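Local structure of F5/8 type C domain protein (Bacteroides ovatus, 4ZRX) at residues A203-I208 and G221-W226; K97-F102 and W183-N188; E171-Y176 and R210-A215. The protein is a putative alpha-L-fucosidase, which probably releases alpha-linked L-fucose from glycans by hydrolysis and also carries an F5/8 type C domain. One frame throughout, in Å; residues are numbered along the deposited sequence.

Contact 1: A203-I208 and G221-W226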
loop_
_atom_site.group_PDB
_atom_site.type_symbol
_atom_site.label_atom_id
_atom_site.label_comp_id
_atom_site.label_asym_id
_atom_site.label_seq_id
_atom_site.Cartn_x
_atom_site.Cartn_y
_atom_site.Cartn_z
ATOM N N ALA A 203 -22.923 -10.149 -16.884
ATOM C CA ALA A 203 -23.003 -9.411 -18.140
ATOM C C ALA A 203 -21.865 -8.423 -18.272
ATOM O O ALA A 203 -21.366 -8.202 -19.380
ATOM C CB ALA A 203 -24.371 -8.716 -18.300
ATOM N N PHE A 204 -21.444 -7.823 -17.154
ATOM C CA PHE A 204 -20.315 -6.903 -17.194
ATOM C C PHE A 204 -19.095 -7.700 -17.598
ATOM O O PHE A 204 -18.251 -7.248 -18.396
ATOM C CB PHE A 204 -20.021 -6.237 -15.845
ATOM C CG PHE A 204 -21.182 -5.486 -15.209
ATOM C CD1 PHE A 204 -22.357 -5.177 -15.907
ATOM C CD2 PHE A 204 -21.052 -5.029 -13.898
ATOM C CE1 PHE A 204 -23.394 -4.493 -15.285
ATOM C CE2 PHE A 204 -22.072 -4.355 -13.262
ATOM C CZ PHE A 204 -23.279 -4.094 -13.969
ATOM N N TYR A 205 -18.967 -8.887 -17.032
ATOM C CA TYR A 205 -17.809 -9.736 -17.384
ATOM C C TYR A 205 -17.802 -10.174 -18.831
ATOM O O TYR A 205 -16.749 -10.213 -19.478
ATOM C CB TYR A 205 -17.714 -10.957 -16.439
ATOM C CG TYR A 205 -16.356 -11.686 -16.452
ATOM C CD1 TYR A 205 -15.173 -11.053 -16.841
ATOM C CD2 TYR A 205 -16.289 -13.002 -16.058
ATOM C CE1 TYR A 205 -13.933 -11.747 -16.806
ATOM C CE2 TYR A 205 -15.104 -13.716 -16.077
ATOM C CZ TYR A 205 -13.933 -13.084 -16.440
ATOM O OH TYR A 205 -12.740 -13.782 -16.419
ATOM N N GLN A 206 -18.977 -10.512 -19.363
ATOM C CA GLN A 206 -19.063 -10.901 -20.774
ATOM C C GLN A 206 -18.665 -9.759 -21.702
ATOM O O GLN A 206 -17.925 -9.977 -22.662
ATOM C CB GLN A 206 -20.451 -11.472 -21.132
ATOM C CG GLN A 206 -20.906 -12.705 -20.332
ATOM C CD GLN A 206 -19.828 -13.761 -20.110
ATOM O OE1 GLN A 206 -19.546 -14.168 -18.952
ATOM N NE2 GLN A 206 -19.169 -14.169 -21.189
ATOM N N THR A 207 -18.991 -8.516 -21.308
ATOM C CA THR A 207 -18.591 -7.356 -22.079
ATOM C C THR A 207 -17.106 -7.223 -22.120
ATOM O O THR A 207 -16.517 -6.990 -23.172
ATOM C CB THR A 207 -19.248 -6.090 -21.495
ATOM O OG1 THR A 207 -20.664 -6.246 -21.512
ATOM C CG2 THR A 207 -18.891 -4.814 -22.272
ATOM N N ILE A 208 -16.486 -7.343 -20.944
ATOM C CA ILE A 208 -15.055 -7.227 -20.842
ATOM C C ILE A 208 -14.363 -8.274 -21.705
ATOM O O ILE A 208 -13.466 -7.977 -22.488
ATOM C CB ILE A 208 -14.606 -7.364 -19.341
ATOM C CG1 ILE A 208 -15.102 -6.182 -18.529
ATOM C CG2 ILE A 208 -13.125 -7.572 -19.272
ATOM C CD1 ILE A 208 -14.946 -6.387 -16.991
ATOM N N GLY A 221 -14.886 -8.817 -9.018
ATOM C CA GLY A 221 -14.397 -9.547 -10.188
ATOM C C GLY A 221 -13.858 -10.881 -9.681
ATOM O O GLY A 221 -13.625 -11.040 -8.495
ATOM N N ASP A 222 -13.651 -11.860 -10.556
ATOM C CA ASP A 222 -13.012 -13.100 -10.116
ATOM C C ASP A 222 -11.598 -13.258 -10.630
ATOM O O ASP A 222 -10.978 -14.321 -10.393
ATOM C CB ASP A 222 -13.850 -14.347 -10.511
ATOM C CG ASP A 222 -14.055 -14.498 -11.978
ATOM O OD1 ASP A 222 -13.437 -13.814 -12.826
ATOM O OD2 ASP A 222 -14.892 -15.444 -12.279
ATOM N N ASP A 223 -11.020 -12.205 -11.246
ATOM C CA ASP A 223 -9.617 -12.280 -11.685
ATOM C C ASP A 223 -8.624 -11.795 -10.627
ATOM O O ASP A 223 -7.526 -12.361 -10.553
ATOM C CB ASP A 223 -9.358 -11.529 -12.993
ATOM C CG ASP A 223 -9.974 -12.187 -14.196
ATOM O OD1 ASP A 223 -9.774 -13.425 -14.314
ATOM O OD2 ASP A 223 -10.566 -11.442 -15.013
ATOM N N VAL A 224 -8.977 -10.729 -9.917
ATOM C CA VAL A 224 -8.050 -10.052 -8.993
ATOM C C VAL A 224 -8.802 -9.700 -7.714
ATOM O O VAL A 224 -9.894 -9.142 -7.765
ATOM C CB VAL A 224 -7.489 -8.801 -9.640
ATOM C CG1 VAL A 224 -6.694 -7.893 -8.679
ATOM C CG2 VAL A 224 -6.586 -9.097 -10.847
ATOM N N ARG A 225 -8.182 -10.038 -6.580
ATOM C CA ARG A 225 -8.779 -9.933 -5.259
ATOM C C ARG A 225 -8.180 -8.720 -4.541
ATOM O O ARG A 225 -6.957 -8.568 -4.465
ATOM C CB ARG A 225 -8.486 -11.225 -4.472
ATOM C CG ARG A 225 -8.694 -11.185 -2.987
ATOM C CD ARG A 225 -8.532 -12.527 -2.364
ATOM N NE ARG A 225 -7.220 -13.095 -2.580
ATOM C CZ ARG A 225 -6.168 -13.011 -1.777
ATOM N NH1 ARG A 225 -6.192 -12.312 -0.645
ATOM N NH2 ARG A 225 -5.060 -13.615 -2.137
ATOM N N TRP A 226 -9.049 -7.931 -3.920
ATOM C CA TRP A 226 -8.583 -6.882 -3.045
ATOM C C TRP A 226 -7.870 -7.486 -1.831
ATOM O O TRP A 226 -8.431 -8.342 -1.195
ATOM C CB TRP A 226 -9.778 -6.113 -2.536
ATOM C CG TRP A 226 -9.424 -4.955 -1.631
ATOM C CD1 TRP A 226 -8.478 -4.044 -1.854
ATOM C CD2 TRP A 226 -10.099 -4.556 -0.431
ATOM N NE1 TRP A 226 -8.432 -3.121 -0.833
ATOM C CE2 TRP A 226 -9.444 -3.408 0.055
ATOM C CE3 TRP A 226 -11.145 -5.108 0.324
ATOM C CZ2 TRP A 226 -9.829 -2.762 1.219
ATOM C CZ3 TRP A 226 -11.557 -4.440 1.500
ATOM C CH2 TRP A 226 -10.886 -3.266 1.921
HETATM O O HOH W 1 -10.785 -12.702 -17.345
#
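Asp223 OD2 is the polar atom where this contact comes together. It accepts from the backbone N of Met217 and from water 1, which lies 2.7 Å from Asp223 OD2. The same water sits at the edge of the Tyr205 ring, in its plane, on the hydroxyl side. Its distance to the hydroxyl is doubtfully short, but its position still places it between the two segments. Directly, Tyr205 OH lies 3.5 Å from Asp223 OD2. Tyr205 reaches this place from helix 201-211. Its CG is anti to the backbone N (chi1 -164°), which carries the ring off the helix toward the loop after strand 216-219. Asp222 meets another part of the ring: Tyr205 CE2 is 3.7 Å from Asp222 OD1. The Asp222 carboxylate is turned nearly square to the ring, with 85° between the planes. The Asp223 carboxylate is also steeply turned. The nearest oxygens of both acids approach the ring from an oblique position, neither over a face nor at an edge. Their stronger partners are elsewhere. Lys10 forms salt bridges with Asp222 OD1 and Asp223 OD1, so one ammonium group ties neighbouring acids together. Asp222 OD2 is hydrogen-bonded to Tyr249 OH. Tyr205 also packs on Met217 of strand 216-219. The contact thus links a helix on the outside of the barrel to the loop that follows one of its strands. Two buried carboxylates side by side would be costly alone. Lys10 probably offsets much of that negative charge, and the main-chain N-H, water and Tyr249 satisfy other oxygens. What results is a polar cluster at the end of Tyr205, in which Lys10 and hydrogen bonds from outside the segments hold the acids.

Contact 2: K97-F102 and W183-N188. With EDO (1,2-ethanediol), chain B; EDO (1,2-ethanediol), chain D.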
loop_
_atom_site.group_PDB
_atom_site.type_symbol
_atom_site.label_atom_id
_atom_site.label_comp_id
_atom_site.label_asym_id
_atom_site.label_seq_id
_atom_site.Cartn_x
_atom_site.Cartn_y
_atom_site.Cartn_z
ATOM N N LYS A 97 -14.828 7.052 -13.700
ATOM C CA LYS A 97 -16.010 7.454 -12.987
ATOM C C LYS A 97 -15.883 6.929 -11.571
ATOM O O LYS A 97 -15.717 5.740 -11.356
ATOM C CB LYS A 97 -17.288 6.865 -13.594
ATOM C CG LYS A 97 -18.570 7.456 -12.963
ATOM C CD LYS A 97 -19.818 6.715 -13.468
ATOM C CE LYS A 97 -20.049 5.432 -12.792
ATOM N NZ LYS A 97 -21.254 4.729 -13.258
ATOM N N HIS A 98 -15.897 7.857 -10.600
ATOM C CA HIS A 98 -15.880 7.502 -9.189
ATOM C C HIS A 98 -17.325 7.488 -8.648
ATOM O O HIS A 98 -18.252 7.486 -9.423
ATOM C CB HIS A 98 -14.895 8.404 -8.415
ATOM C CG HIS A 98 -14.348 7.763 -7.190
ATOM N ND1 HIS A 98 -14.902 7.934 -5.947
ATOM C CD2 HIS A 98 -13.311 6.908 -7.020
ATOM C CE1 HIS A 98 -14.238 7.218 -5.062
ATOM N NE2 HIS A 98 -13.283 6.557 -5.689
ATOM N N HIS A 99 -17.493 7.323 -7.331
ATOM C CA HIS A 99 -18.843 7.058 -6.743
ATOM C C HIS A 99 -19.828 8.172 -7.004
ATOM O O HIS A 99 -21.039 7.937 -7.129
ATOM C CB HIS A 99 -18.772 6.833 -5.241
ATOM C CG HIS A 99 -17.776 5.785 -4.825
ATOM N ND1 HIS A 99 -17.558 4.632 -5.549
ATOM C CD2 HIS A 99 -16.982 5.703 -3.732
ATOM C CE1 HIS A 99 -16.641 3.897 -4.932
ATOM N NE2 HIS A 99 -16.291 4.517 -3.818
ATOM N N ASP A 100 -19.283 9.364 -7.131
ATOM C CA ASP A 100 -20.058 10.582 -7.461
ATOM C C ASP A 100 -20.712 10.542 -8.830
ATOM O O ASP A 100 -21.664 11.285 -9.087
ATOM C CB ASP A 100 -19.145 11.799 -7.339
ATOM C CG ASP A 100 -17.979 11.728 -8.242
ATOM O OD1 ASP A 100 -18.182 12.167 -9.381
ATOM O OD2 ASP A 100 -16.906 11.222 -7.838
ATOM N N GLY A 101 -20.227 9.693 -9.731
ATOM C CA GLY A 101 -20.896 9.482 -11.000
ATOM C C GLY A 101 -20.497 10.391 -12.132
ATOM O O GLY A 101 -21.011 10.243 -13.264
ATOM N N PHE A 102 -19.576 11.317 -11.842
ATOM C CA PHE A 102 -19.047 12.225 -12.842
ATOM C C PHE A 102 -18.082 11.542 -13.822
ATOM O O PHE A 102 -17.074 11.016 -13.415
ATOM C CB PHE A 102 -18.365 13.422 -12.174
ATOM C CG PHE A 102 -17.859 14.424 -13.167
ATOM C CD1 PHE A 102 -18.740 15.340 -13.775
ATOM C CD2 PHE A 102 -16.525 14.475 -13.496
ATOM C CE1 PHE A 102 -18.249 16.267 -14.699
ATOM C CE2 PHE A 102 -16.074 15.388 -14.423
ATOM C CZ PHE A 102 -16.926 16.273 -15.003
ATOM N N TRP A 183 -11.438 -2.173 -12.963
ATOM C CA TRP A 183 -11.557 -2.182 -11.526
ATOM C C TRP A 183 -12.987 -1.824 -11.158
ATOM O O TRP A 183 -13.472 -0.733 -11.523
ATOM C CB TRP A 183 -10.600 -1.124 -10.961
ATOM C CG TRP A 183 -9.821 -1.487 -9.765
ATOM C CD1 TRP A 183 -8.642 -2.166 -9.759
ATOM C CD2 TRP A 183 -10.059 -1.111 -8.393
ATOM N NE1 TRP A 183 -8.154 -2.283 -8.511
ATOM C CE2 TRP A 183 -8.967 -1.618 -7.640
ATOM C CE3 TRP A 183 -11.116 -0.516 -7.713
ATOM C CZ2 TRP A 183 -8.873 -1.453 -6.247
ATOM C CZ3 TRP A 183 -11.021 -0.350 -6.362
ATOM C CH2 TRP A 183 -9.892 -0.778 -5.635
ATOM N N PHE A 184 -13.650 -2.739 -10.449
ATOM C CA PHE A 184 -15.009 -2.536 -9.957
ATOM C C PHE A 184 -15.016 -2.534 -8.438
ATOM O O PHE A 184 -15.022 -3.567 -7.760
ATOM C CB PHE A 184 -15.911 -3.651 -10.495
ATOM C CG PHE A 184 -16.147 -3.638 -11.999
ATOM C CD1 PHE A 184 -16.332 -2.466 -12.709
ATOM C CD2 PHE A 184 -16.347 -4.843 -12.661
ATOM C CE1 PHE A 184 -16.623 -2.482 -14.048
ATOM C CE2 PHE A 184 -16.654 -4.889 -14.033
ATOM C CZ PHE A 184 -16.776 -3.688 -14.750
ATOM N N ASP A 185 -14.936 -1.328 -7.882
ATOM C CA ASP A 185 -14.900 -1.101 -6.466
ATOM C C ASP A 185 -16.137 -1.662 -5.810
ATOM O O ASP A 185 -17.247 -1.526 -6.357
ATOM C CB ASP A 185 -14.777 0.375 -6.244
ATOM C CG ASP A 185 -14.327 0.752 -4.876
ATOM O OD1 ASP A 185 -14.365 -0.092 -3.964
ATOM O OD2 ASP A 185 -13.914 1.939 -4.774
ATOM N N GLY A 186 -15.944 -2.326 -4.659
ATOM C CA GLY A 186 -17.077 -2.913 -3.900
ATOM C C GLY A 186 -17.728 -1.936 -2.946
ATOM O O GLY A 186 -18.787 -2.208 -2.379
ATOM N N ALA A 187 -17.093 -0.791 -2.762
ATOM C CA ALA A 187 -17.541 0.192 -1.763
ATOM C C ALA A 187 -18.909 0.718 -2.135
ATOM O O ALA A 187 -19.214 0.982 -3.306
ATOM C CB ALA A 187 -16.541 1.352 -1.670
ATOM N N ASN A 188 -19.777 0.791 -1.142
ATOM C CA ASN A 188 -21.101 1.233 -1.340
ATOM C C ASN A 188 -21.600 1.834 -0.021
ATOM O O ASN A 188 -21.624 1.161 0.998
ATOM C CB ASN A 188 -22.017 0.085 -1.781
ATOM C CG ASN A 188 -23.330 0.590 -2.268
ATOM O OD1 ASN A 188 -24.063 1.279 -1.543
ATOM N ND2 ASN A 188 -23.603 0.375 -3.530
HETATM C C1 EDO B . -11.923 -2.042 -2.639
HETATM O O1 EDO B . -12.063 -0.746 -2.056
HETATM C C2 EDO B . -12.803 -3.038 -1.892
HETATM O O2 EDO B . -14.143 -2.930 -2.396
HETATM C C1 EDO D . -10.813 3.358 -4.700
HETATM O O1 EDO D . -11.284 4.702 -4.608
HETATM C C2 EDO D . -10.048 3.046 -3.428
HETATM O O2 EDO D . -10.886 3.327 -2.295
HETATM O O HOH W 2 -14.024 3.587 -2.586
#
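Asp185 and Ala187 are the residues of 183-188 that touch His99. Just before them, Trp183 lies beside a 1,2-ethanediol, probably from the crystallisation liquor, with Trp183 CH2 3.8 Å from C1 of this chain B molecule. Asp185 comes next. With chi1 at -163° the carboxylate swings away from its own backbone N and toward the imidazole. Asp185 OD2 lies at the edge of the His99 ring, 3.4 Å from His99 CE1. Water 2 donates to Asp185 OD2 and is bonded to His99 NE2. Asp185 OD2 also bonds Tyr144 OH, and His99 ND1 is bonded to Ser146 OG. Asp185 OD1 accepts from Ala187 N at 3.1 Å, an Asx turn, and from both hydroxyls of the chain B diol. With an alanine here, water 2, Tyr144 OH and Ala187 N would probably lose their acceptor and the Asx turn its tie. Gly186 N donates to O2 of that diol. Ala187 CB then packs 3.8 Å from His99 NE2. The place is consistent with the sugar pocket of a TIM-barrel hydrolase. The contact lies where strands 91-97 and 181-184 run out into loops, with strand 140-145 between them and helix 52-56 against Asp100.

Contact 3: E171-Y176 and R210-A215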
loop_
_atom_site.group_PDB
_atom_site.type_symbol
_atom_site.label_atom_id
_atom_site.label_comp_id
_atom_site.label_asym_id
_atom_site.label_seq_id
_atom_site.Cartn_x
_atom_site.Cartn_y
_atom_site.Cartn_z
ATOM N N GLU A 171 -18.292 1.886 -23.863
ATOM C CA GLU A 171 -17.529 3.012 -24.409
ATOM C C GLU A 171 -16.042 2.931 -24.030
ATOM O O GLU A 171 -15.103 3.095 -24.874
ATOM C CB GLU A 171 -18.120 4.341 -23.913
ATOM C CG GLU A 171 -19.460 4.626 -24.504
ATOM C CD GLU A 171 -20.236 5.724 -23.809
ATOM O OE1 GLU A 171 -19.961 6.045 -22.586
ATOM O OE2 GLU A 171 -21.186 6.240 -24.498
ATOM N N LEU A 172 -15.810 2.695 -22.744
ATOM C CA LEU A 172 -14.446 2.651 -22.220
ATOM C C LEU A 172 -13.615 1.539 -22.817
ATOM O O LEU A 172 -12.411 1.698 -22.980
ATOM C CB LEU A 172 -14.453 2.582 -20.673
ATOM C CG LEU A 172 -15.016 3.795 -19.922
ATOM C CD1 LEU A 172 -15.113 3.524 -18.466
ATOM C CD2 LEU A 172 -14.117 4.972 -20.173
ATOM N N LEU A 173 -14.288 0.448 -23.156
ATOM C CA LEU A 173 -13.600 -0.732 -23.660
ATOM C C LEU A 173 -13.561 -0.833 -25.182
ATOM O O LEU A 173 -13.010 -1.796 -25.714
ATOM C CB LEU A 173 -14.235 -1.982 -23.060
ATOM C CG LEU A 173 -14.186 -2.118 -21.525
ATOM C CD1 LEU A 173 -14.584 -3.502 -21.132
ATOM C CD2 LEU A 173 -12.925 -1.756 -20.882
ATOM N N THR A 174 -14.175 0.129 -25.869
ATOM C CA THR A 174 -14.235 0.186 -27.346
ATOM C C THR A 174 -13.358 1.302 -27.895
ATOM O O THR A 174 -12.517 1.102 -28.814
ATOM C CB THR A 174 -15.648 0.374 -27.796
ATOM O OG1 THR A 174 -16.444 -0.742 -27.370
ATOM C CG2 THR A 174 -15.720 0.499 -29.388
ATOM N N ASN A 175 -13.510 2.499 -27.312
ATOM C CA ASN A 175 -12.911 3.694 -27.907
ATOM C C ASN A 175 -11.559 4.084 -27.439
ATOM O O ASN A 175 -11.029 5.099 -27.879
ATOM C CB ASN A 175 -13.862 4.883 -27.675
ATOM C CG ASN A 175 -15.213 4.668 -28.294
ATOM O OD1 ASN A 175 -16.238 5.082 -27.739
ATOM N ND2 ASN A 175 -15.225 4.018 -29.390
ATOM N N TYR A 176 -10.930 3.283 -26.558
ATOM C CA TYR A 176 -9.642 3.684 -25.985
ATOM C C TYR A 176 -8.615 2.529 -26.032
ATOM O O TYR A 176 -7.882 2.319 -25.030
ATOM C CB TYR A 176 -9.902 4.125 -24.536
ATOM C CG TYR A 176 -10.912 5.246 -24.464
ATOM C CD1 TYR A 176 -10.540 6.571 -24.773
ATOM C CD2 TYR A 176 -12.240 4.999 -24.210
ATOM C CE1 TYR A 176 -11.469 7.587 -24.794
ATOM C CE2 TYR A 176 -13.163 6.027 -24.218
ATOM C CZ TYR A 176 -12.768 7.332 -24.488
ATOM O OH TYR A 176 -13.748 8.316 -24.473
ATOM N N ARG A 210 -15.415 -9.896 -24.282
ATOM C CA ARG A 210 -15.656 -9.747 -25.716
ATOM C C ARG A 210 -14.815 -8.659 -26.297
ATOM O O ARG A 210 -14.197 -8.849 -27.336
ATOM C CB ARG A 210 -17.127 -9.494 -25.991
ATOM C CG ARG A 210 -17.413 -9.230 -27.461
ATOM C CD ARG A 210 -18.887 -9.327 -27.739
ATOM N NE ARG A 210 -19.647 -8.609 -26.730
ATOM C CZ ARG A 210 -19.872 -7.304 -26.716
ATOM N NH1 ARG A 210 -19.436 -6.507 -27.688
ATOM N NH2 ARG A 210 -20.570 -6.793 -25.718
ATOM N N LEU A 211 -14.780 -7.504 -25.613
ATOM C CA LEU A 211 -14.041 -6.344 -26.069
ATOM C C LEU A 211 -12.583 -6.330 -25.762
ATOM O O LEU A 211 -11.793 -5.739 -26.506
ATOM C CB LEU A 211 -14.686 -5.091 -25.506
ATOM C CG LEU A 211 -16.155 -4.921 -25.936
ATOM C CD1 LEU A 211 -16.798 -3.739 -25.223
ATOM C CD2 LEU A 211 -16.310 -4.749 -27.435
ATOM N N GLN A 212 -12.203 -7.015 -24.693
ATOM C CA GLN A 212 -10.841 -6.899 -24.136
ATOM C C GLN A 212 -10.355 -8.233 -23.618
ATOM O O GLN A 212 -10.321 -8.486 -22.397
ATOM C CB GLN A 212 -10.835 -5.879 -23.017
ATOM C CG GLN A 212 -11.113 -4.446 -23.491
ATOM C CD GLN A 212 -10.056 -3.858 -24.380
ATOM O OE1 GLN A 212 -8.894 -4.304 -24.445
ATOM N NE2 GLN A 212 -10.459 -2.832 -25.105
ATOM N N PRO A 213 -9.970 -9.116 -24.549
ATOM C CA PRO A 213 -9.555 -10.454 -24.177
ATOM C C PRO A 213 -8.376 -10.534 -23.215
ATOM O O PRO A 213 -8.195 -11.578 -22.581
ATOM C CB PRO A 213 -9.169 -11.070 -25.529
ATOM C CG PRO A 213 -9.870 -10.277 -26.557
ATOM C CD PRO A 213 -10.057 -8.929 -26.026
ATOM N N LYS A 214 -7.559 -9.486 -23.124
ATOM C CA LYS A 214 -6.410 -9.499 -22.234
ATOM C C LYS A 214 -6.724 -9.006 -20.829
ATOM O O LYS A 214 -5.857 -9.174 -19.919
ATOM C CB LYS A 214 -5.302 -8.626 -22.789
ATOM C CG LYS A 214 -4.702 -9.185 -24.053
ATOM C CD LYS A 214 -3.653 -8.246 -24.578
ATOM C CE LYS A 214 -2.837 -8.854 -25.744
ATOM N NZ LYS A 214 -2.212 -7.684 -26.395
ATOM N N ALA A 215 -7.891 -8.370 -20.633
ATOM C CA ALA A 215 -8.208 -7.654 -19.372
ATOM C C ALA A 215 -8.495 -8.617 -18.256
ATOM O O ALA A 215 -9.065 -9.708 -18.498
ATOM C CB ALA A 215 -9.367 -6.768 -19.518
HETATM O O HOH W 3 -12.733 -3.643 -28.015
#
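Leu173, Leu211 and Gln212 carry this contact between the C-terminal parts of helices 158-174 and 201-211. Leu173 gives it both an apolar and a polar surface. Its CB meets one branch of the neighbouring leucine, with Leu173 CB 3.8 Å from Leu211 CD1. That methyl also comes alongside Thr174, whose OG1 is 3.7 Å from Leu211 CD1 and is hydrogen-bonded to Thr170 O. Gln212 follows the helix and folds back over Leu173. Its chain bends at chi2 (-66°), bringing the amide to the main chain while its CG packs on Leu173 CB. Gln212 NE2 donates to Leu173 O at 2.8 Å, with an N-H...O angle of 153°. The donor comes from above the carbonyl plane, 37° out of it. Water 3 donates to the same carbonyl oxygen and to Leu211 O, 2.7 Å away from the water. Gln212 NE2 also bonds Gly177 O, and at the other end of the amide OE1 accepts from Val179 N. With both ends bonded, the amide is likely to be fixed in its rotation. Chemically, one buried glutamine amide joins Leu173 O near the end of helix 158-174 to Gly177 and Val179 in the link to strand 181-184, beside a small leucine patch.

Overall arrangement
All three contacts lie in the Alpha-L-fucosidase part of the chain, whose family belongs to the TIM-barrel clan. Contacts 1 and 3 both use helix 201-211 and are centred about 13 Å apart; Ile208 packs on Leu173 and Ala215. Contacts 1 and 2 have centres about 15 Å apart and touch where Ile208 and Phe204 pack on Phe184. Contacts 2 and 3 do not touch; their centres are about 19 Å apart. Along the chain contact 2 closes before contact 1 opens, while contact 3 crosses both. Contacts 1 and 3 fasten outer helices to the loop after strand 216-219 and to each other, while contact 2 lies at strand ends that probably form the sugar pocket.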